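Local coordinates for variant surface glycoprotein MITAT 1.1 (Trypanosoma brucei brucei, PDB 5LY9) that forms the dense coat on the parasite surface that, by switching among antigenically distinct versions, lets the trypanosome evade the host immune response, at residues D348-S351 with N352-I356. Sequence-based numbering, arbitrary orientation.
Sequences DILS and NYEMI
Leu350 O accepts the amide of Glu354, 2.9 Å from Glu354 N. Ile349 O takes Tyr353 N at the same length, and Asp348 O takes Asn352 N at 3.0 Å; the fourth rung, Met355 N to Ser351 O, is weak at 3.3 Å. These i to i+4 bonds run over about two turns of helix 343-367, the last helix of this N-terminal part of an A-type variant surface glycoprotein, packed here between helix 24-55 and the second subunit of the dimer. On one flank, Ile349 and Tyr353 run side by side: CG2 of Ile349, set anti to its own backbone N, lies in the plane of the Tyr353 ring and meets its edge 3.8 Å from Tyr353 CD2. Ile51 and Lys55 of helix 24-55 and the loop residues Pro325 and Ile328 pack against this pair. Next to it, the Glu354 chain, extended beyond CG (chi2 178°), slants across Leu350, bringing its OE2 to 3.8 Å from Leu350 CG. Its other oxygen, OE1, forms a salt bridge with Arg69 of the second subunit, which also hydrogen-bonds to Ser351 OG; Asp348 pairs likewise with Arg74 of that subunit. Ser351 OG also bonds back to Gly347 O, four residues earlier. Largely apolar packing, with Asn352 OD1 bonded to Ala329 N, thus holds this part of the helix to its own subunit, while Ser351 and two buried carboxylates, probably kept ionised by the arginines, tie it to the other.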
# COMPACT_ATOMS: atom_id res chain seq x y z
N ASP A 348 24.65 1.17 -15.98
CA ASP A 348 25.95 1.78 -16.25
C ASP A 348 26.71 1.00 -17.36
O ASP A 348 27.32 1.60 -18.28
CB ASP A 348 26.86 1.71 -15.00
CG ASP A 348 26.52 2.72 -13.93
OD1 ASP A 348 25.61 3.56 -14.06
OD2 ASP A 348 27.24 2.62 -12.86
N ILE A 349 26.71 -0.34 -17.27
CA ILE A 349 27.42 -1.12 -18.26
C ILE A 349 26.80 -0.91 -19.67
O ILE A 349 27.53 -0.75 -20.66
CB ILE A 349 27.41 -2.63 -17.88
CG1 ILE A 349 28.32 -2.88 -16.64
CG2 ILE A 349 27.92 -3.47 -19.01
CD1 ILE A 349 27.95 -4.13 -15.87
N LEU A 350 25.49 -0.95 -19.75
CA LEU A 350 24.83 -0.69 -21.03
C LEU A 350 25.16 0.69 -21.55
O LEU A 350 25.44 0.83 -22.76
CB LEU A 350 23.36 -0.89 -20.98
CG LEU A 350 22.62 -0.68 -22.31
CD1 LEU A 350 23.21 -1.65 -23.38
CD2 LEU A 350 21.15 -0.93 -22.12
N SER A 351 25.14 1.68 -20.68
CA SER A 351 25.48 3.04 -21.12
C SER A 351 26.87 3.11 -21.76
O SER A 351 27.05 3.74 -22.79
CB SER A 351 25.37 3.98 -19.95
OG SER A 351 24.06 3.97 -19.38
N ASN A 352 27.84 2.48 -21.11
CA ASN A 352 29.22 2.48 -21.56
C ASN A 352 29.29 1.75 -22.92
O ASN A 352 29.94 2.23 -23.85
CB ASN A 352 30.09 1.81 -20.52
CG ASN A 352 31.54 2.17 -20.65
OD1 ASN A 352 32.32 2.04 -19.72
ND2 ASN A 352 31.93 2.57 -21.85
N TYR A 353 28.63 0.60 -23.04
CA TYR A 353 28.72 -0.13 -24.34
C TYR A 353 27.97 0.53 -25.45
O TYR A 353 28.41 0.34 -26.56
CB TYR A 353 28.30 -1.61 -24.28
CG TYR A 353 29.39 -2.50 -23.76
CD1 TYR A 353 30.53 -2.75 -24.52
CD2 TYR A 353 29.30 -3.08 -22.52
CE1 TYR A 353 31.53 -3.56 -24.02
CE2 TYR A 353 30.31 -3.84 -22.00
CZ TYR A 353 31.41 -4.13 -22.77
OH TYR A 353 32.38 -4.95 -22.27
N GLU A 354 26.87 1.24 -25.21
CA GLU A 354 26.21 2.03 -26.28
C GLU A 354 27.21 3.15 -26.84
O GLU A 354 27.19 3.52 -28.06
CB GLU A 354 24.89 2.66 -25.86
CG GLU A 354 23.67 1.73 -25.60
CD GLU A 354 22.34 2.46 -25.12
OE1 GLU A 354 22.33 3.71 -24.83
OE2 GLU A 354 21.27 1.75 -24.96
N MET A 355 28.03 3.72 -25.98
CA MET A 355 28.99 4.72 -26.39
C MET A 355 30.04 4.03 -27.24
O MET A 355 30.37 4.50 -28.34
CB MET A 355 29.69 5.40 -25.20
CG MET A 355 30.54 6.59 -25.64
SD MET A 355 31.20 7.47 -24.21
CE MET A 355 32.20 6.26 -23.49
N ILE A 356 30.54 2.92 -26.76
CA ILE A 356 31.56 2.14 -27.45
C ILE A 356 31.07 1.70 -28.80
O ILE A 356 31.84 1.77 -29.80
CB ILE A 356 32.01 0.94 -26.62
CG1 ILE A 356 32.87 1.40 -25.45
CG2 ILE A 356 32.77 -0.07 -27.51
CD1 ILE A 356 33.10 0.35 -24.38